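Local coordinates for thermospermine synthase (Medicago truncatula, PDB 6BQ7), which probably catalyses transfer of an aminopropyl group from decarboxylated S-adenosylmethionine to spermidine, giving thermospermine and S-methyl-5'-thioadenosine, at residues A[78-83]-A[251-256]; A[104-109]-A[176-181]; A[119-124]-A[281-286]; A[172-177]-A[207-212]. One frame throughout, in Å; residues are numbered along the deposited sequence.

Contact 1: residues A[78-83]-A[251-256]. With SPD (spermidine), chain C.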
loop_
_atom_site.group_PDB
_atom_site.type_symbol
_atom_site.label_atom_id
_atom_site.label_comp_id
_atom_site.label_asym_id
_atom_site.label_seq_id
_atom_site.Cartn_x
_atom_site.Cartn_y
_atom_site.Cartn_z
ATOM N N GLN A 78 17.174 6.413 -6.040
ATOM C CA GLN A 78 18.099 7.198 -6.830
ATOM C C GLN A 78 18.812 6.371 -7.878
ATOM O O GLN A 78 19.309 6.932 -8.854
ATOM C CB GLN A 78 19.140 7.874 -5.924
ATOM C CG GLN A 78 18.542 8.838 -4.883
ATOM C CD GLN A 78 17.808 10.015 -5.510
ATOM O OE1 GLN A 78 18.147 10.474 -6.609
ATOM N NE2 GLN A 78 16.800 10.515 -4.812
ATOM N N SER A 79 18.838 5.052 -7.722
ATOM C CA SER A 79 19.682 4.210 -8.552
ATOM C C SER A 79 19.233 2.772 -8.395
ATOM O O SER A 79 19.153 2.272 -7.266
ATOM C CB SER A 79 21.141 4.364 -8.149
ATOM O OG SER A 79 21.987 3.946 -9.193
ATOM N N ALA A 80 18.907 2.133 -9.512
ATOM C CA ALA A 80 18.580 0.721 -9.579
ATOM C C ALA A 80 19.571 0.005 -10.479
ATOM O O ALA A 80 19.952 0.513 -11.542
ATOM C CB ALA A 80 17.167 0.483 -10.111
ATOM N N GLU A 81 19.936 -1.200 -10.054
ATOM C CA GLU A 81 20.991 -1.959 -10.707
ATOM C C GLU A 81 20.651 -2.254 -12.165
ATOM O O GLU A 81 21.525 -2.168 -13.042
ATOM C CB GLU A 81 21.233 -3.248 -9.900
ATOM C CG GLU A 81 21.948 -4.381 -10.625
ATOM C CD GLU A 81 21.954 -5.689 -9.813
ATOM O OE1 GLU A 81 22.675 -6.636 -10.198
ATOM O OE2 GLU A 81 21.243 -5.768 -8.790
ATOM N N THR A 82 19.390 -2.589 -12.461
ATOM C CA THR A 82 19.075 -2.998 -13.836
ATOM C C THR A 82 19.129 -1.840 -14.827
ATOM O O THR A 82 19.342 -2.069 -16.025
ATOM C CB THR A 82 17.696 -3.646 -13.906
ATOM O OG1 THR A 82 16.726 -2.744 -13.360
ATOM C CG2 THR A 82 17.671 -4.940 -13.135
ATOM N N ASP A 83 18.912 -0.599 -14.384
ATOM C CA ASP A 83 18.830 0.465 -15.374
ATOM C C ASP A 83 19.524 1.761 -14.986
ATOM O O ASP A 83 19.332 2.763 -15.691
ATOM C CB ASP A 83 17.368 0.773 -15.751
ATOM C CG ASP A 83 16.527 1.232 -14.574
ATOM O OD1 ASP A 83 17.092 1.749 -13.584
ATOM O OD2 ASP A 83 15.286 1.093 -14.661
ATOM N N ILE A 251 13.398 6.075 -17.808
ATOM C CA ILE A 251 14.118 5.227 -16.860
ATOM C C ILE A 251 13.082 4.416 -16.093
ATOM O O ILE A 251 12.349 4.966 -15.254
ATOM C CB ILE A 251 15.028 6.074 -15.958
ATOM C CG1 ILE A 251 15.992 6.854 -16.886
ATOM C CG2 ILE A 251 15.778 5.195 -14.973
ATOM C CD1 ILE A 251 16.997 7.716 -16.206
ATOM N N PRO A 252 12.969 3.113 -16.369
ATOM C CA PRO A 252 11.848 2.345 -15.797
ATOM C C PRO A 252 11.772 2.415 -14.288
ATOM O O PRO A 252 10.673 2.570 -13.740
ATOM C CB PRO A 252 12.111 0.912 -16.281
ATOM C CG PRO A 252 12.951 1.088 -17.530
ATOM C CD PRO A 252 13.818 2.305 -17.262
ATOM N N SER A 253 12.906 2.292 -13.594
ATOM C CA SER A 253 12.870 2.347 -12.142
ATOM C C SER A 253 12.398 3.706 -11.632
ATOM O O SER A 253 11.990 3.807 -10.473
ATOM C CB SER A 253 14.251 2.023 -11.560
ATOM O OG SER A 253 15.147 3.056 -11.927
ATOM N N TYR A 254 12.401 4.730 -12.447
ATOM C CA TYR A 254 11.934 6.031 -12.013
ATOM C C TYR A 254 10.486 6.238 -12.332
ATOM O O TYR A 254 9.935 7.205 -11.979
ATOM C CB TYR A 254 12.682 7.121 -12.733
ATOM C CG TYR A 254 14.075 7.316 -12.337
ATOM C CD1 TYR A 254 14.679 6.465 -11.490
ATOM C CD2 TYR A 254 14.805 8.331 -12.850
ATOM C CE1 TYR A 254 15.972 6.622 -11.133
ATOM C CE2 TYR A 254 16.105 8.499 -12.507
ATOM C CZ TYR A 254 16.681 7.638 -11.635
ATOM O OH TYR A 254 17.976 7.778 -11.267
ATOM N N ALA A 255 9.901 5.308 -13.035
ATOM C CA ALA A 255 8.557 5.393 -13.525
ATOM C C ALA A 255 8.246 6.701 -14.203
ATOM O O ALA A 255 7.180 7.208 -13.975
ATOM C CB ALA A 255 7.549 5.104 -12.440
ATOM N N ASP A 256 9.176 7.222 -15.013
ATOM C CA ASP A 256 8.984 8.490 -15.708
ATOM C C ASP A 256 10.095 8.668 -16.731
ATOM O O ASP A 256 11.099 7.954 -16.723
ATOM C CB ASP A 256 8.971 9.679 -14.739
ATOM C CG ASP A 256 8.192 10.863 -15.264
ATOM O OD1 ASP A 256 7.724 10.825 -16.428
ATOM O OD2 ASP A 256 8.059 11.844 -14.502
HETATM N N1 SPD C . 12.305 8.332 -8.009
HETATM C C2 SPD C . 12.617 9.485 -8.828
HETATM C C3 SPD C . 14.063 9.354 -9.273
HETATM C C4 SPD C . 14.884 10.498 -8.692
HETATM C C5 SPD C . 16.235 10.530 -9.405
HETATM N N6 SPD C . 17.064 11.609 -8.896
HETATM C C7 SPD C . 18.161 11.838 -9.822
HETATM C C8 SPD C . 19.304 12.541 -9.091
HETATM C C9 SPD C . 20.361 11.518 -8.688
HETATM N N10 SPD C . 21.440 12.200 -7.992
#
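Ser253 OG donates to Asp83 OD1 at 2.9 Å, on the syn lone pair. The backbone N of Ser253 reaches the other oxygen, Asp83 OD2, also at 2.9 Å and from the syn side, so one serine holds both arms of the carboxylate and limits its rotation. This joins the end of the antiparallel N-terminal sheet, where Gln78 and Ser79 form a classic beta bulge opposite Leu71, to the short 3-10 turn 252-254 between strands 243-251 and 256-264. Asp83 CG sits between its own backbone N and carbonyl carbon (chi1 60°), which turns the carboxylate toward the serine. Pro252 CD closes in on Asp83 OD2 at 3.2 Å, and Ala80 CB rests on Ser253 CB. Further along, Tyr254 OH donates to Gln78 O at 2.9 Å, approaching from above the carbonyl plane, 52° out of it. The ring of Tyr254 is sandwiched: Ile251 CG2 lies over the centre of one face, and spermidine C3 over the centre of the other, 3.5 Å above the plane. A leucine in place of Tyr254 would probably leave Gln78 O without this donor and deprive the spermidine chain of its flat support. The same Gln78 also meets the polyamine with its side chain, bent at chi2 (-62°): OE1 accepts from spermidine N6 at 2.8 Å.

Contact 2: residues A[104-109]-A[176-181]; sequences NVFIMG and DVIVGD. With SPD (spermidine), chain C.
Asn104 has two conformers, and in one of them its amide crosses the Asp176 carboxylate at about a right angle, the planes 74° apart, while ND2 donates to Lys174 O. Asp176 OD2 accepts from Asn104 N on its anti side, somewhat out of the carboxylate plane, and from Lys103 N; Asp176 N in turn bonds to Asn104 O at 2.9 Å. Nearby, the Phe106 ring meets that of Tyr175 with planes at about 55°, while its CB touches Ile178 CG1. From here the two strands run parallel at the centre of the Rossmann-like sheet, in register from Val105-Val177 to Gly109-Asp181, bonded through Val179 N to Phe106 O at 2.8 Å and Met108 N to Val179 O at 2.7 Å. Met108, bent at chi3 (-75°), lays CE over Gly180 CA at 3.6 Å, where a side chain on Gly180 would be tight. At the C-terminal ends, Asp181, the predicted proton acceptor, takes spermidine N10 on OD1 at 3.1 Å; Tyr87 OH shares that oxygen and Thr115 OG1 bonds to OD2. The Val105, Ile107, Val177 and Val179 face is covered by helices 84-98 and 114-119, whereas Met108 and Ile178 pack on Phe214 of strand 212-220.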
loop_
_atom_site.group_PDB
_atom_site.type_symbol
_atom_site.label_atom_id
_atom_site.label_comp_id
_atom_site.label_asym_id
_atom_site.label_seq_id
_atom_site.Cartn_x
_atom_site.Cartn_y
_atom_site.Cartn_z
ATOM N N ASN A 104 39.605 17.300 -17.987
ATOM C CA ASN A 104 39.304 17.284 -16.562
ATOM C C ASN A 104 37.868 17.716 -16.320
ATOM O O ASN A 104 37.356 18.638 -16.967
ATOM C CB ASN A 104 40.279 18.152 -15.758
ATOM C CG ASN A 104 40.135 19.620 -16.054
ATOM O OD1 ASN A 104 39.773 20.006 -17.167
ATOM N ND2 ASN A 104 40.446 20.458 -15.064
ATOM N N VAL A 105 37.227 17.025 -15.380
ATOM C CA VAL A 105 35.795 17.120 -15.147
ATOM C C VAL A 105 35.551 17.312 -13.653
ATOM O O VAL A 105 36.272 16.758 -12.813
ATOM C CB VAL A 105 35.075 15.858 -15.676
ATOM C CG1 VAL A 105 33.604 15.869 -15.317
ATOM C CG2 VAL A 105 35.268 15.730 -17.194
ATOM N N PHE A 106 34.551 18.126 -13.325
ATOM C CA PHE A 106 34.090 18.311 -11.958
ATOM C C PHE A 106 32.664 17.781 -11.872
ATOM O O PHE A 106 31.831 18.104 -12.726
ATOM C CB PHE A 106 34.158 19.802 -11.608
ATOM C CG PHE A 106 33.898 20.125 -10.166
ATOM C CD1 PHE A 106 32.613 20.367 -9.719
ATOM C CD2 PHE A 106 34.955 20.268 -9.269
ATOM C CE1 PHE A 106 32.379 20.710 -8.379
ATOM C CE2 PHE A 106 34.727 20.600 -7.930
ATOM C CZ PHE A 106 33.447 20.826 -7.490
ATOM N N ILE A 107 32.383 16.950 -10.873
ATOM C CA ILE A 107 31.029 16.444 -10.622
ATOM C C ILE A 107 30.464 17.164 -9.411
ATOM O O ILE A 107 30.988 17.015 -8.301
ATOM C CB ILE A 107 31.016 14.931 -10.362
ATOM C CG1 ILE A 107 31.613 14.130 -11.510
ATOM C CG2 ILE A 107 29.586 14.443 -10.087
ATOM C CD1 ILE A 107 31.977 12.694 -11.086
ATOM N N MET A 108 29.382 17.917 -9.596
ATOM C CA MET A 108 28.614 18.389 -8.447
ATOM C C MET A 108 27.721 17.252 -7.949
ATOM O O MET A 108 26.746 16.882 -8.614
ATOM C CB MET A 108 27.786 19.603 -8.825
ATOM C CG MET A 108 28.567 20.641 -9.628
ATOM S SD MET A 108 27.624 22.161 -9.687
ATOM C CE MET A 108 26.371 21.698 -10.872
ATOM N N GLY A 109 28.046 16.692 -6.789
ATOM C CA GLY A 109 27.311 15.542 -6.275
ATOM C C GLY A 109 28.000 14.247 -6.664
ATOM O O GLY A 109 29.206 14.088 -6.447
ATOM N N ASP A 176 36.930 21.152 -18.295
ATOM C CA ASP A 176 36.358 21.055 -19.633
ATOM C C ASP A 176 34.881 20.718 -19.574
ATOM O O ASP A 176 34.106 21.149 -20.436
ATOM C CB ASP A 176 37.091 20.018 -20.478
ATOM C CG ASP A 176 38.585 20.269 -20.555
ATOM O OD1 ASP A 176 38.979 21.364 -21.022
ATOM O OD2 ASP A 176 39.376 19.364 -20.227
ATOM N N VAL A 177 34.491 19.964 -18.571
ATOM C CA VAL A 177 33.098 19.623 -18.364
ATOM C C VAL A 177 32.765 19.682 -16.872
ATOM O O VAL A 177 33.544 19.330 -16.071
ATOM C CB VAL A 177 32.755 18.203 -18.876
ATOM C CG1 VAL A 177 31.297 17.867 -18.706
ATOM C CG2 VAL A 177 33.121 17.959 -20.323
ATOM N N ILE A 178 31.626 20.218 -16.529
ATOM C CA ILE A 178 31.115 20.163 -15.166
ATOM C C ILE A 178 29.776 19.444 -15.211
ATOM O O ILE A 178 28.913 19.785 -16.030
ATOM C CB ILE A 178 30.982 21.561 -14.538
ATOM C CG1 ILE A 178 32.359 22.197 -14.400
ATOM C CG2 ILE A 178 30.316 21.450 -13.146
ATOM C CD1 ILE A 178 32.337 23.685 -14.166
ATOM N N VAL A 179 29.615 18.440 -14.359
ATOM C CA VAL A 179 28.449 17.564 -14.368
ATOM C C VAL A 179 27.640 17.841 -13.105
ATOM O O VAL A 179 28.154 17.707 -11.990
ATOM C CB VAL A 179 28.865 16.087 -14.455
ATOM C CG1 VAL A 179 27.647 15.166 -14.387
ATOM C CG2 VAL A 179 29.678 15.851 -15.734
ATOM N N GLY A 180 26.388 18.271 -13.281
ATOM C CA GLY A 180 25.483 18.436 -12.163
ATOM C C GLY A 180 24.737 17.151 -11.883
ATOM O O GLY A 180 23.884 16.727 -12.674
ATOM N N ASP A 181 25.056 16.511 -10.762
ATOM C CA ASP A 181 24.364 15.284 -10.383
ATOM C C ASP A 181 23.755 15.422 -8.996
ATOM O O ASP A 181 23.956 14.556 -8.133
ATOM C CB ASP A 181 25.314 14.089 -10.432
ATOM C CG ASP A 181 24.578 12.752 -10.420
ATOM O OD1 ASP A 181 23.319 12.749 -10.453
ATOM O OD2 ASP A 181 25.272 11.709 -10.379
HETATM N N1 SPD C . 12.305 8.332 -8.009
HETATM C C2 SPD C . 12.617 9.485 -8.828
HETATM C C3 SPD C . 14.063 9.354 -9.273
HETATM C C4 SPD C . 14.884 10.498 -8.692
HETATM C C5 SPD C . 16.235 10.530 -9.405
HETATM N N6 SPD C . 17.064 11.609 -8.896
HETATM C C7 SPD C . 18.161 11.838 -9.822
HETATM C C8 SPD C . 19.304 12.541 -9.091
HETATM C C9 SPD C . 20.361 11.518 -8.688
HETATM N N10 SPD C . 21.440 12.200 -7.992
#

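Contact 3: residues A[119-124]-A[281-286]; sequences LLRHKT and QRIIEE
A single backbone bridge, His122 with Ile283, ties the loop after helix 114-119 to the chain just leaving helix 272-282. Ile284 N donates to Arg121 O at 2.9 Å and Lys123 N to Arg282 O at 2.9 Å, one bond on each flank of the bridge. Arg121 grips Ile284 O side-on with NE (3.1 Å) and NH2, the oxygen lying close to the guanidinium plane. Its chain bends at chi3 (58°), swinging the group back over Ile283, whose CG2 lies 3.3 Å above one face, offset toward the rim. Glu285 OE1 forms a long salt bridge with Arg121 NE at 3.5 Å, the carboxylate plane turned 62° from the guanidinium, and Glu118 pairs with NH1. The loop begins as a type I turn from Leu119 to His122; the His122 ring lies alongside Ile283. There Ile283 CG1 makes a CH-pi contact, 3.8 Å from the ring centroid, while NE2 bonds to His93 of helix 84-98. An alanine in place of Arg121 would probably leave Ile284 O without both donors, Glu118 and Glu285 without their mate, and Ile283 CG2 uncovered on that side. Lys123 curls its bent chain round to the C-terminal end of helix 272-282, where its positive charge would suit the helix dipole; CG passes Ile284 CG2, and NZ donates to Gln281 O at 3.1 Å.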
loop_
_atom_site.group_PDB
_atom_site.type_symbol
_atom_site.label_atom_id
_atom_site.label_comp_id
_atom_site.label_asym_id
_atom_site.label_seq_id
_atom_site.Cartn_x
_atom_site.Cartn_y
_atom_site.Cartn_z
ATOM N N LEU A 119 32.400 8.507 -16.580
ATOM C CA LEU A 119 33.357 9.453 -17.027
ATOM C C LEU A 119 34.686 8.767 -17.194
ATOM O O LEU A 119 35.352 9.022 -18.105
ATOM C CB LEU A 119 33.496 10.576 -16.030
ATOM C CG LEU A 119 32.428 11.655 -15.946
ATOM C CD1 LEU A 119 32.549 12.418 -14.662
ATOM C CD2 LEU A 119 32.472 12.602 -17.108
ATOM N N LEU A 120 35.050 7.878 -16.306
ATOM C CA LEU A 120 36.355 7.229 -16.389
ATOM C C LEU A 120 36.436 6.206 -17.519
ATOM O O LEU A 120 37.522 5.669 -17.775
ATOM C CB LEU A 120 36.697 6.592 -15.040
ATOM C CG LEU A 120 36.904 7.635 -13.941
ATOM C CD1 LEU A 120 36.733 6.989 -12.557
ATOM C CD2 LEU A 120 38.286 8.277 -14.064
ATOM N N ARG A 121 35.368 6.061 -18.268
ATOM C CA ARG A 121 35.359 5.187 -19.399
ATOM C C ARG A 121 35.979 5.911 -20.594
ATOM O O ARG A 121 36.325 5.300 -21.557
ATOM C CB ARG A 121 33.954 4.726 -19.702
ATOM C CG ARG A 121 33.517 3.607 -18.813
ATOM C CD ARG A 121 32.165 3.061 -19.153
ATOM N NE ARG A 121 32.110 2.593 -20.498
ATOM C CZ ARG A 121 31.054 2.652 -21.261
ATOM N NH1 ARG A 121 29.939 3.162 -20.843
ATOM N NH2 ARG A 121 31.126 2.199 -22.469
ATOM N N HIS A 122 36.119 7.212 -20.503
ATOM C CA HIS A 122 36.705 7.977 -21.555
ATOM C C HIS A 122 38.203 8.021 -21.448
ATOM O O HIS A 122 38.704 8.434 -20.472
ATOM C CB HIS A 122 36.203 9.367 -21.481
ATOM C CG HIS A 122 34.801 9.504 -21.913
ATOM N ND1 HIS A 122 34.454 10.004 -23.132
ATOM C CD2 HIS A 122 33.653 9.196 -21.293
ATOM C CE1 HIS A 122 33.153 10.009 -23.245
ATOM N NE2 HIS A 122 32.645 9.519 -22.142
ATOM N N LYS A 123 38.912 7.652 -22.487
ATOM C CA LYS A 123 40.366 7.635 -22.433
ATOM C C LYS A 123 40.967 9.036 -22.448
ATOM O O LYS A 123 42.126 9.203 -22.051
ATOM C CB LYS A 123 40.910 6.798 -23.594
ATOM C CG LYS A 123 40.457 5.342 -23.530
ATOM C CD LYS A 123 41.204 4.461 -24.523
ATOM C CE LYS A 123 40.584 4.527 -25.901
ATOM N NZ LYS A 123 39.183 4.994 -25.811
ATOM N N THR A 124 40.208 10.050 -22.879
ATOM C CA THR A 124 40.737 11.412 -22.901
ATOM C C THR A 124 40.778 12.046 -21.515
ATOM O O THR A 124 41.444 13.073 -21.335
ATOM C CB THR A 124 39.890 12.299 -23.813
ATOM O OG1 THR A 124 38.569 12.422 -23.262
ATOM C CG2 THR A 124 39.794 11.693 -25.195
ATOM N N GLN A 281 36.046 5.832 -30.590
ATOM C CA GLN A 281 37.430 6.271 -30.448
ATOM C C GLN A 281 37.812 6.566 -29.007
ATOM O O GLN A 281 38.973 6.367 -28.629
ATOM C CB GLN A 281 37.686 7.525 -31.285
ATOM C CG GLN A 281 37.914 7.258 -32.757
ATOM C CD GLN A 281 37.805 8.519 -33.587
ATOM O OE1 GLN A 281 37.357 9.559 -33.094
ATOM N NE2 GLN A 281 38.202 8.435 -34.854
ATOM N N ARG A 282 36.865 7.090 -28.232
ATOM C CA ARG A 282 37.110 7.568 -26.868
ATOM C C ARG A 282 36.611 6.832 -25.689
ATOM O O ARG A 282 37.225 6.897 -24.688
ATOM C CB ARG A 282 36.583 8.952 -26.713
ATOM C CG ARG A 282 37.005 9.891 -27.778
ATOM C CD ARG A 282 36.085 11.034 -27.734
ATOM N NE ARG A 282 36.601 12.122 -28.476
ATOM C CZ ARG A 282 36.225 13.358 -28.293
ATOM N NH1 ARG A 282 35.350 13.675 -27.380
ATOM N NH2 ARG A 282 36.748 14.287 -29.022
ATOM N N ILE A 283 35.604 6.033 -25.830
ATOM C CA ILE A 283 35.091 5.260 -24.735
ATOM C C ILE A 283 35.443 3.791 -24.732
ATOM O O ILE A 283 35.252 3.117 -25.695
ATOM C CB ILE A 283 33.563 5.412 -24.665
ATOM C CG1 ILE A 283 33.187 6.861 -24.800
ATOM C CG2 ILE A 283 33.013 4.898 -23.366
ATOM C CD1 ILE A 283 31.732 7.149 -24.652
ATOM N N ILE A 284 35.973 3.302 -23.629
ATOM C CA ILE A 284 36.309 1.900 -23.534
ATOM C C ILE A 284 35.065 1.170 -23.232
ATOM O O ILE A 284 34.246 1.635 -22.512
ATOM C CB ILE A 284 37.342 1.556 -22.483
ATOM C CG1 ILE A 284 36.882 1.996 -21.137
ATOM C CG2 ILE A 284 38.634 2.248 -22.778
ATOM C CD1 ILE A 284 38.021 2.328 -20.218
ATOM N N GLU A 285 34.860 0.133 -24.005
ATOM C CA GLU A 285 33.724 -0.755 -23.984
ATOM C C GLU A 285 32.474 -0.169 -24.654
ATOM O O GLU A 285 32.431 0.976 -24.987
ATOM C CB GLU A 285 33.601 -1.564 -22.700
ATOM C CG GLU A 285 32.839 -1.033 -21.525
ATOM C CD GLU A 285 33.539 -1.233 -20.199
ATOM O OE1 GLU A 285 33.804 -0.254 -19.471
ATOM O OE2 GLU A 285 33.787 -2.393 -19.864
ATOM N N GLU A 286 31.460 -0.951 -24.892
ATOM C CA GLU A 286 30.322 -0.428 -25.608
ATOM C C GLU A 286 29.281 0.129 -24.688
ATOM O O GLU A 286 29.032 -0.427 -23.685
ATOM C CB GLU A 286 29.720 -1.500 -26.504
ATOM C CG GLU A 286 30.483 -1.757 -27.774
ATOM C CD GLU A 286 29.976 -0.969 -28.945
ATOM O OE1 GLU A 286 30.784 -0.472 -29.738
ATOM O OE2 GLU A 286 28.757 -0.860 -29.079
#

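Contact 4: residues A[172-177]-A[207-212]; sequences EEKYDV and KLKKGG
Lys209 stretches fully extended beyond CG and lies across the backbone of Lys174 and Tyr175, while Lys174 CB presses against its CG at 3.5 Å, tighter than usual carbon contact. Further out, Lys209 CD passes Asp176 OD1 at 3.4 Å, the two side chains obliquely placed, and CE settles over Lys174 O. Lys209 NZ stays 4.5 Å from Asp176 OD1, too far for a salt bridge; the other carboxylate oxygen, Asp176 OD2, is held by Lys103 N. Lys207 is laid out differently: bends at chi2 (-60°) and chi4 carry its chain alongside Glu173 O, with CD 3.4 Å from that oxygen, and deliver NZ to the carbonyls of Leu168 and Lys171 at the end of helix 164-170. Lys174 CD skirts Leu208 O before the chain turns outward. Leu208 and Tyr175 send their side chains to the same face of a short parallel pairing, in which Tyr175 N donates to Lys207 O and Lys209 N to Tyr175 O, each at 2.8 Å. Lys207 O also lies at the edge of the Tyr175 ring. Beyond this pair a type II turn, Lys209 to Gly212, reverses the chain, with Gly211 at a positive phi of 71°. A water donates to both Asp176 OD1 (2.9 Å) and Lys210 O, bridging carboxylate and turn, and Gly212 CA approaches Asp176 O. The pairing thus opens the union of strand 175-181 with strand 212-220; on its other side strand 175-181 borders strand 104-107, Val177 packs on helix 84-98 and Leu208 on Phe241.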
loop_
_atom_site.group_PDB
_atom_site.type_symbol
_atom_site.label_atom_id
_atom_site.label_comp_id
_atom_site.label_asym_id
_atom_site.label_seq_id
_atom_site.Cartn_x
_atom_site.Cartn_y
_atom_site.Cartn_z
ATOM N N GLU A 172 40.636 28.174 -8.097
ATOM C CA GLU A 172 40.665 28.904 -9.357
ATOM C C GLU A 172 40.867 27.985 -10.555
ATOM O O GLU A 172 41.203 28.457 -11.648
ATOM C CB GLU A 172 41.751 29.983 -9.318
ATOM C CG GLU A 172 41.692 30.881 -8.086
ATOM C CD GLU A 172 40.305 31.452 -7.835
ATOM O OE1 GLU A 172 39.817 32.230 -8.683
ATOM O OE2 GLU A 172 39.701 31.125 -6.788
ATOM N N GLU A 173 40.653 26.685 -10.376
ATOM C CA GLU A 173 40.841 25.714 -11.442
ATOM C C GLU A 173 39.592 25.619 -12.314
ATOM O O GLU A 173 38.464 25.616 -11.812
ATOM C CB GLU A 173 41.180 24.343 -10.858
ATOM C CG GLU A 173 41.039 23.208 -11.853
ATOM C CD GLU A 173 41.796 21.967 -11.436
ATOM O OE1 GLU A 173 42.277 21.922 -10.276
ATOM O OE2 GLU A 173 41.910 21.044 -12.275
ATOM N N LYS A 174 39.801 25.550 -13.626
ATOM C CA LYS A 174 38.725 25.402 -14.594
ATOM C C LYS A 174 38.670 23.964 -15.096
ATOM O O LYS A 174 39.629 23.198 -14.963
ATOM C CB LYS A 174 38.920 26.371 -15.770
ATOM C CG LYS A 174 38.860 27.859 -15.404
ATOM C CD LYS A 174 38.727 28.731 -16.669
ATOM C CE LYS A 174 39.006 30.203 -16.399
ATOM N NZ LYS A 174 40.099 30.709 -17.271
ATOM N N TYR A 175 37.531 23.608 -15.690
ATOM C CA TYR A 175 37.254 22.252 -16.148
ATOM C C TYR A 175 36.751 22.276 -17.589
ATOM O O TYR A 175 36.214 23.282 -18.060
ATOM C CB TYR A 175 36.222 21.572 -15.234
ATOM C CG TYR A 175 36.734 21.424 -13.825
ATOM C CD1 TYR A 175 36.571 22.449 -12.894
ATOM C CD2 TYR A 175 37.435 20.284 -13.432
ATOM C CE1 TYR A 175 37.067 22.325 -11.594
ATOM C CE2 TYR A 175 37.935 20.152 -12.131
ATOM C CZ TYR A 175 37.747 21.177 -11.221
ATOM O OH TYR A 175 38.233 21.064 -9.929
ATOM N N ASP A 176 36.930 21.152 -18.295
ATOM C CA ASP A 176 36.358 21.055 -19.633
ATOM C C ASP A 176 34.881 20.718 -19.574
ATOM O O ASP A 176 34.106 21.149 -20.436
ATOM C CB ASP A 176 37.091 20.018 -20.478
ATOM C CG ASP A 176 38.585 20.269 -20.555
ATOM O OD1 ASP A 176 38.979 21.364 -21.022
ATOM O OD2 ASP A 176 39.376 19.364 -20.227
ATOM N N VAL A 177 34.491 19.964 -18.571
ATOM C CA VAL A 177 33.098 19.623 -18.364
ATOM C C VAL A 177 32.765 19.682 -16.872
ATOM O O VAL A 177 33.544 19.330 -16.071
ATOM C CB VAL A 177 32.755 18.203 -18.876
ATOM C CG1 VAL A 177 31.297 17.867 -18.706
ATOM C CG2 VAL A 177 33.121 17.959 -20.323
ATOM N N LYS A 207 34.449 28.926 -14.357
ATOM C CA LYS A 207 35.266 27.745 -14.117
ATOM C C LYS A 207 35.183 26.733 -15.245
ATOM O O LYS A 207 35.573 25.576 -15.059
ATOM C CB LYS A 207 34.868 27.091 -12.798
ATOM C CG LYS A 207 35.100 27.993 -11.598
ATOM C CD LYS A 207 36.571 28.376 -11.475
ATOM C CE LYS A 207 36.750 29.715 -10.765
ATOM N NZ LYS A 207 36.329 29.653 -9.337
ATOM N N LEU A 208 34.670 27.134 -16.400
ATOM C CA LEU A 208 34.664 26.296 -17.589
ATOM C C LEU A 208 35.739 26.790 -18.542
ATOM O O LEU A 208 35.886 27.997 -18.740
ATOM C CB LEU A 208 33.301 26.331 -18.275
ATOM C CG LEU A 208 32.206 25.536 -17.575
ATOM C CD1 LEU A 208 30.893 25.814 -18.279
ATOM C CD2 LEU A 208 32.531 24.060 -17.615
ATOM N N LYS A 209 36.486 25.869 -19.131
ATOM C CA LYS A 209 37.484 26.326 -20.079
ATOM C C LYS A 209 36.820 26.658 -21.414
ATOM O O LYS A 209 35.615 26.452 -21.610
ATOM C CB LYS A 209 38.578 25.278 -20.239
ATOM C CG LYS A 209 39.357 25.035 -18.956
ATOM C CD LYS A 209 40.277 23.843 -19.095
ATOM C CE LYS A 209 41.199 23.700 -17.905
ATOM N NZ LYS A 209 42.147 22.574 -18.110
ATOM N N LYS A 210 37.610 27.201 -22.338
ATOM C CA LYS A 210 37.059 27.499 -23.653
ATOM C C LYS A 210 36.523 26.216 -24.269
ATOM O O LYS A 210 37.119 25.143 -24.126
ATOM C CB LYS A 210 38.097 28.147 -24.555
ATOM C CG LYS A 210 37.695 28.125 -26.025
ATOM C CD LYS A 210 37.014 29.430 -26.380
ATOM C CE LYS A 210 36.360 29.382 -27.764
ATOM N NZ LYS A 210 35.802 30.715 -28.144
ATOM N N GLY A 211 35.353 26.317 -24.896
ATOM C CA GLY A 211 34.644 25.130 -25.325
ATOM C C GLY A 211 34.041 24.308 -24.206
ATOM O O GLY A 211 33.406 23.279 -24.486
ATOM N N GLY A 212 34.213 24.715 -22.948
ATOM C CA GLY A 212 33.706 23.921 -21.848
ATOM C C GLY A 212 32.200 23.699 -21.951
ATOM O O GLY A 212 31.472 24.495 -22.549
HETATM O O HOH W 1 36.968 23.024 -22.264
#

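Overall arrangement
From the N terminus, the chain leaves the antiparallel sheet at 78-83, where contact 1 will be closed only by 251-256, joining that sheet to the catalytic domain. Inside this long loop lie contact 2, which pairs strands 104-107 and 175-181, and contact 4, which brings 172-177 to 207-212, the short strand and turn that lead into strand 212-220, the next strand of that sheet. Contacts 2 and 4 share Asp176 and Val177. Contact 3 starts at 119-124 and closes at 281-286, so it crosses contacts 1 and 2 while enclosing contact 4; Leu119 packs on Val105 and Ile107 of contact 2. Contacts 1 and 2, with centres about 22 Å apart, both reach spermidine.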